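Local coordinates for protein 2-oxo-1,2-dihydroquinoline 8-monooxygenase, oxygenase component (Pseudomonas putida, PDB 1Z02) that probably hydroxylates 2-oxoquinoline at its 8-position, as the Rieske-type oxygenase component of a monooxygenase carrying a [2Fe-2S] cluster and a mononuclear iron, at residues G200-G205 with T325-E330; L223-N228 with D363-A368. All coordinates share one frame; numbering follows the deposited sequence.

Contact 1: residues G200-G205 with T325-E330; sequences GMHRTG and THEYWE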
loop_
_atom_site.group_PDB
_atom_site.type_symbol
_atom_site.label_atom_id
_atom_site.label_comp_id
_atom_site.label_asym_id
_atom_site.label_seq_id
_atom_site.Cartn_x
_atom_site.Cartn_y
_atom_site.Cartn_z
ATOM N N GLY A 200 27.570 10.216 15.369
ATOM C CA GLY A 200 26.182 9.834 15.501
ATOM C C GLY A 200 25.582 9.175 14.283
ATOM O O GLY A 200 26.287 8.640 13.422
ATOM N N MET A 201 24.259 9.229 14.201
ATOM C CA MET A 201 23.558 8.598 13.094
ATOM C C MET A 201 22.155 9.156 12.953
ATOM O O MET A 201 21.656 9.853 13.841
ATOM C CB MET A 201 23.435 7.111 13.384
ATOM C CG MET A 201 22.597 6.854 14.640
ATOM S SD MET A 201 22.664 5.155 15.201
ATOM C CE MET A 201 21.747 5.243 16.638
ATOM N N HIS A 202 21.530 8.850 11.821
ATOM C CA HIS A 202 20.148 9.242 11.590
ATOM C C HIS A 202 19.460 8.079 10.876
ATOM O O HIS A 202 20.020 7.468 9.962
ATOM C CB HIS A 202 20.048 10.573 10.824
ATOM C CG HIS A 202 20.627 10.555 9.449
ATOM N ND1 HIS A 202 19.968 10.008 8.368
ATOM C CD2 HIS A 202 21.768 11.090 8.956
ATOM C CE1 HIS A 202 20.674 10.211 7.273
ATOM N NE2 HIS A 202 21.773 10.869 7.604
ATOM N N ARG A 203 18.267 7.737 11.348
ATOM C CA ARG A 203 17.517 6.628 10.781
ATOM C C ARG A 203 16.076 7.016 10.519
ATOM O O ARG A 203 15.461 7.724 11.315
ATOM C CB ARG A 203 17.537 5.439 11.746
ATOM C CG ARG A 203 18.924 4.963 12.134
ATOM C CD ARG A 203 18.849 3.903 13.220
ATOM N NE ARG A 203 18.718 4.491 14.552
ATOM C CZ ARG A 203 18.510 3.782 15.661
ATOM N NH1 ARG A 203 18.395 2.474 15.622
ATOM N NH2 ARG A 203 18.447 4.369 16.832
ATOM N N THR A 204 15.529 6.531 9.411
ATOM C CA THR A 204 14.151 6.833 9.067
ATOM C C THR A 204 13.227 6.180 10.084
ATOM O O THR A 204 13.343 4.981 10.372
ATOM C CB THR A 204 13.803 6.321 7.659
ATOM O OG1 THR A 204 14.733 6.865 6.716
ATOM C CG2 THR A 204 12.405 6.761 7.267
ATOM N N GLY A 205 12.332 6.991 10.647
ATOM C CA GLY A 205 11.366 6.509 11.619
ATOM C C GLY A 205 10.015 6.358 10.946
ATOM O O GLY A 205 9.647 7.167 10.096
ATOM N N THR A 325 6.319 9.907 8.148
ATOM C CA THR A 325 7.696 9.408 8.243
ATOM C C THR A 325 8.567 10.584 8.645
ATOM O O THR A 325 8.248 11.735 8.336
ATOM C CB THR A 325 8.247 8.806 6.914
ATOM O OG1 THR A 325 8.209 9.783 5.870
ATOM C CG2 THR A 325 7.441 7.588 6.504
ATOM N N HIS A 326 9.649 10.298 9.359
ATOM C CA HIS A 326 10.582 11.321 9.817
ATOM C C HIS A 326 11.973 10.718 9.882
ATOM O O HIS A 326 12.131 9.494 9.879
ATOM C CB HIS A 326 10.202 11.831 11.211
ATOM C CG HIS A 326 10.242 10.779 12.276
ATOM N ND1 HIS A 326 9.264 9.815 12.407
ATOM C CD2 HIS A 326 11.156 10.519 13.243
ATOM C CE1 HIS A 326 9.574 9.007 13.405
ATOM N NE2 HIS A 326 10.718 9.410 13.930
ATOM N N GLU A 327 12.983 11.576 9.942
ATOM C CA GLU A 327 14.366 11.113 10.026
ATOM C C GLU A 327 14.850 11.421 11.447
ATOM O O GLU A 327 14.988 12.576 11.831
ATOM C CB GLU A 327 15.231 11.835 8.985
ATOM C CG GLU A 327 16.611 11.221 8.760
ATOM C CD GLU A 327 16.554 9.837 8.146
ATOM O OE1 GLU A 327 15.451 9.344 7.853
ATOM O OE2 GLU A 327 17.620 9.229 7.955
ATOM N N TYR A 328 15.086 10.371 12.225
ATOM C CA TYR A 328 15.517 10.513 13.612
ATOM C C TYR A 328 17.042 10.609 13.758
ATOM O O TYR A 328 17.774 9.651 13.491
ATOM C CB TYR A 328 14.954 9.334 14.407
ATOM C CG TYR A 328 15.470 9.174 15.820
ATOM C CD1 TYR A 328 15.472 10.245 16.722
ATOM C CD2 TYR A 328 15.884 7.924 16.281
ATOM C CE1 TYR A 328 15.869 10.067 18.053
ATOM C CE2 TYR A 328 16.278 7.735 17.604
ATOM C CZ TYR A 328 16.266 8.805 18.488
ATOM O OH TYR A 328 16.626 8.583 19.799
ATOM N N TRP A 329 17.509 11.783 14.177
ATOM C CA TRP A 329 18.934 12.025 14.368
ATOM C C TRP A 329 19.341 11.868 15.826
ATOM O O TRP A 329 18.617 12.290 16.728
ATOM C CB TRP A 329 19.306 13.439 13.910
ATOM C CG TRP A 329 19.232 13.656 12.430
ATOM C CD1 TRP A 329 18.114 13.615 11.640
ATOM C CD2 TRP A 329 20.325 13.983 11.561
ATOM N NE1 TRP A 329 18.449 13.899 10.336
ATOM C CE2 TRP A 329 19.799 14.128 10.259
ATOM C CE3 TRP A 329 21.702 14.166 11.758
ATOM C CZ2 TRP A 329 20.600 14.451 9.157
ATOM C CZ3 TRP A 329 22.498 14.486 10.664
ATOM C CH2 TRP A 329 21.943 14.625 9.381
ATOM N N GLU A 330 20.500 11.247 16.039
ATOM C CA GLU A 330 21.068 11.057 17.374
ATOM C C GLU A 330 22.552 11.364 17.276
ATOM O O GLU A 330 23.280 10.625 16.628
ATOM C CB GLU A 330 20.958 9.611 17.846
ATOM C CG GLU A 330 19.584 9.070 18.045
ATOM C CD GLU A 330 19.638 7.620 18.436
ATOM O OE1 GLU A 330 20.098 7.319 19.559
ATOM O OE2 GLU A 330 19.244 6.777 17.610
HETATM O O HOH W 1 18.825 7.560 14.777
#
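Strands 196-206 and 325-335 pair antiparallel in the sheet of the catalytic, Bet v 1-like domain. Within this chain 196-206 is an outermost strand. Met201 with Glu330, Arg203 with Tyr328 and Gly205 with His326 are hydrogen-bonded pairs. His202 with Trp329 and Thr204 with Glu327 are the non-hydrogen-bonded pairs between them.

On the His202 face, CB of His202 sits over the five-membered ring of Trp329, 3.4 Å from its centroid. The imidazole makes an offset stack with the six-membered ring, planes 27° apart. Chi1 of 63° puts CG of His202 between the backbone N and the carbonyl carbon, and chi2 of 79° turns the ring so that ND1 faces Glu327. A glycine in place of Trp329 would probably leave the His202 ring without its stacking floor and freer to turn. Glu327 OE2 takes His202 ND1 in the ring plane through its anti lone pair, at 2.5 Å. Its other oxygen, OE1, receives Thr204 OG1 at 2.8 Å through the syn lone pair.

On the other face, Arg203 NH2 meets Glu330 OE2 at 2.7 Å in a salt bridge, nearly along the C-O axis. A water links Arg203 NE, Tyr328 O and Glu330 OE2. Gly205 CA lies over a face of the His326 ring.

Glu327 is gripped at both oxygens, which fixes its rotation. His202 NE2 also bonds Glu52, so two carboxylates would probably favour a protonated imidazole.

Contact 2: residues L223-N228 with D363-A368; sequences LVHKDN and DSDLYA. With FE (Fe (III) ion), chain G.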
loop_
_atom_site.group_PDB
_atom_site.type_symbol
_atom_site.label_atom_id
_atom_site.label_comp_id
_atom_site.label_asym_id
_atom_site.label_seq_id
_atom_site.Cartn_x
_atom_site.Cartn_y
_atom_site.Cartn_z
ATOM N N LEU A 223 9.652 1.994 32.410
ATOM C CA LEU A 223 9.332 0.669 31.888
ATOM C C LEU A 223 9.954 0.405 30.507
ATOM O O LEU A 223 10.226 -0.742 30.153
ATOM C CB LEU A 223 7.810 0.514 31.823
ATOM C CG LEU A 223 7.049 -0.217 32.920
ATOM C CD1 LEU A 223 7.680 -0.175 34.099
ATOM C CD2 LEU A 223 5.889 0.415 33.248
ATOM N N VAL A 224 10.175 1.479 29.753
ATOM C CA VAL A 224 10.747 1.408 28.414
ATOM C C VAL A 224 12.252 1.136 28.412
ATOM O O VAL A 224 12.747 0.437 27.542
ATOM C CB VAL A 224 10.469 2.728 27.627
ATOM C CG1 VAL A 224 11.242 2.730 26.305
ATOM C CG2 VAL A 224 8.958 2.905 27.388
ATOM N N HIS A 225 12.969 1.672 29.398
ATOM C CA HIS A 225 14.421 1.525 29.483
ATOM C C HIS A 225 14.924 0.686 30.653
ATOM O O HIS A 225 16.129 0.513 30.802
ATOM C CB HIS A 225 15.075 2.911 29.590
ATOM C CG HIS A 225 14.768 3.822 28.443
ATOM N ND1 HIS A 225 15.420 3.738 27.231
ATOM C CD2 HIS A 225 13.857 4.812 28.315
ATOM C CE1 HIS A 225 14.918 4.636 26.405
ATOM N NE2 HIS A 225 13.968 5.298 27.038
ATOM N N LYS A 226 14.019 0.182 31.489
ATOM C CA LYS A 226 14.421 -0.600 32.656
ATOM C C LYS A 226 15.301 -1.807 32.354
ATOM O O LYS A 226 16.173 -2.128 33.148
ATOM C CB LYS A 226 13.190 -1.060 33.450
ATOM C CG LYS A 226 12.208 -1.856 32.618
ATOM C CD LYS A 226 11.001 -2.339 33.414
ATOM C CE LYS A 226 11.321 -3.445 34.417
ATOM N NZ LYS A 226 11.929 -2.995 35.694
ATOM N N ASP A 227 15.078 -2.472 31.222
ATOM C CA ASP A 227 15.855 -3.658 30.847
ATOM C C ASP A 227 17.107 -3.356 30.021
ATOM O O ASP A 227 17.872 -4.260 29.693
ATOM C CB ASP A 227 14.968 -4.644 30.072
ATOM C CG ASP A 227 13.803 -5.157 30.898
ATOM O OD1 ASP A 227 12.944 -5.887 30.357
ATOM O OD2 ASP A 227 13.753 -4.828 32.099
ATOM N N ASN A 228 17.314 -2.092 29.670
ATOM C CA ASN A 228 18.485 -1.726 28.885
ATOM C C ASN A 228 19.772 -2.189 29.568
ATOM O O ASN A 228 19.932 -2.076 30.790
ATOM C CB ASN A 228 18.525 -0.217 28.657
ATOM C CG ASN A 228 17.400 0.267 27.766
ATOM O OD1 ASN A 228 16.617 -0.525 27.230
ATOM N ND2 ASN A 228 17.312 1.575 27.600
ATOM N N ASP A 363 17.161 2.582 21.245
ATOM C CA ASP A 363 16.423 1.720 20.321
ATOM C C ASP A 363 15.054 1.385 20.915
ATOM O O ASP A 363 14.085 1.186 20.189
ATOM C CB ASP A 363 17.183 0.420 20.048
ATOM C CG ASP A 363 18.304 0.595 19.043
ATOM O OD1 ASP A 363 19.050 -0.387 18.815
ATOM O OD2 ASP A 363 18.435 1.705 18.476
ATOM N N SER A 364 14.974 1.331 22.241
ATOM C CA SER A 364 13.717 1.022 22.917
ATOM C C SER A 364 12.661 2.087 22.658
ATOM O O SER A 364 11.467 1.791 22.623
ATOM C CB SER A 364 13.944 0.893 24.425
ATOM O OG SER A 364 14.818 -0.179 24.714
ATOM N N ASP A 365 13.104 3.325 22.474
ATOM C CA ASP A 365 12.196 4.432 22.215
ATOM C C ASP A 365 11.527 4.321 20.862
ATOM O O ASP A 365 10.455 4.881 20.654
ATOM C CB ASP A 365 12.954 5.756 22.306
ATOM C CG ASP A 365 13.258 6.131 23.727
ATOM O OD1 ASP A 365 14.398 6.578 24.007
ATOM O OD2 ASP A 365 12.331 5.960 24.555
ATOM N N LEU A 366 12.172 3.604 19.945
ATOM C CA LEU A 366 11.653 3.402 18.595
ATOM C C LEU A 366 10.351 2.620 18.617
ATOM O O LEU A 366 9.388 2.989 17.946
ATOM C CB LEU A 366 12.685 2.658 17.738
ATOM C CG LEU A 366 13.477 3.478 16.721
ATOM C CD1 LEU A 366 13.856 4.814 17.291
ATOM C CD2 LEU A 366 14.685 2.695 16.281
ATOM N N TYR A 367 10.326 1.541 19.394
ATOM C CA TYR A 367 9.136 0.716 19.495
ATOM C C TYR A 367 8.024 1.476 20.200
ATOM O O TYR A 367 6.847 1.285 19.900
ATOM C CB TYR A 367 9.446 -0.579 20.248
ATOM C CG TYR A 367 10.567 -1.380 19.615
ATOM C CD1 TYR A 367 11.901 -1.133 19.946
ATOM C CD2 TYR A 367 10.300 -2.331 18.625
ATOM C CE1 TYR A 367 12.942 -1.806 19.307
ATOM C CE2 TYR A 367 11.337 -3.011 17.978
ATOM C CZ TYR A 367 12.654 -2.743 18.324
ATOM O OH TYR A 367 13.683 -3.406 17.686
ATOM N N ALA A 368 8.400 2.339 21.137
ATOM C CA ALA A 368 7.419 3.130 21.865
ATOM C C ALA A 368 6.771 4.131 20.906
ATOM O O ALA A 368 5.560 4.338 20.930
ATOM C CB ALA A 368 8.089 3.868 23.036
HETATM FE FE FE G . 13.345 7.050 26.195
HETATM O O HOH W 2 12.973 -2.049 26.719
HETATM O O HOH W 3 14.611 8.859 26.911
HETATM O O HOH W 4 13.433 8.808 24.787
#
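His225 and Asp365 meet at the mononuclear iron. His225 NE2 binds the metal at 2.0 Å. The Asp365 carboxylate grips the iron with both oxygens, unevenly: OD2 at 2.2 Å and OD1 at 2.5 Å. The two side chains cross at about a right angle, with ring and carboxylate planes 70° apart. Chi1 of -59° sets CG of His225 anti to its carbonyl carbon, which carries NE2 to the metal. Asn362 bonds Asp365 OD1 and Asn215 bonds OD2, so second-shell amides help orient the carboxylate, while Phe361 stacks on the His225 ring.

Beside the metal site the packing is close. Val224 CG1 rests against Ser364 CB at 3.8 Å and also lies over one face of the His225 ring. Ser364 CB approaches Val224 O at 3.4 Å. Trp106 of a neighbouring subunit packs on Val224 and Ala368.

The polar side is looser. Ser364 OG stands 3.1 Å from Asn228 OD1, a possible hydrogen bond. A water donates to Val224 O at 2.6 Å and makes a weak bond with Ser364 OG. Lys226 and Asp227, exposed in the type I turn from His225 to Asn228, make no contact with 363-368.

Two waters also bind the iron, and His221 completes the protein ligands. Two histidines and one carboxylate on a single iron form the facial triad of Rieske oxygenases.

How the contacts relate
Contact 1 lies nearer the centre of the chain, on the sheet, and is partly buried. Contact 2 lies farther out but is buried, and joins a short weak helix and the turn after it to helix 363-376. Their centres are about 16 Å apart. Contact 1 is held by regular backbone bonds and paired charges; contact 2 depends on shared metal coordination and a small patch of packing. They touch directly. Arg203 NH1 of contact 1 forms a salt bridge with Asp363 OD2 of contact 2 at 3.0 Å, and Leu366 packs on Tyr328 and Arg203. Helix 363-376 thus lies against the sheet while its Asp365 faces the iron. The segments alternate along the chain within one catalytic domain.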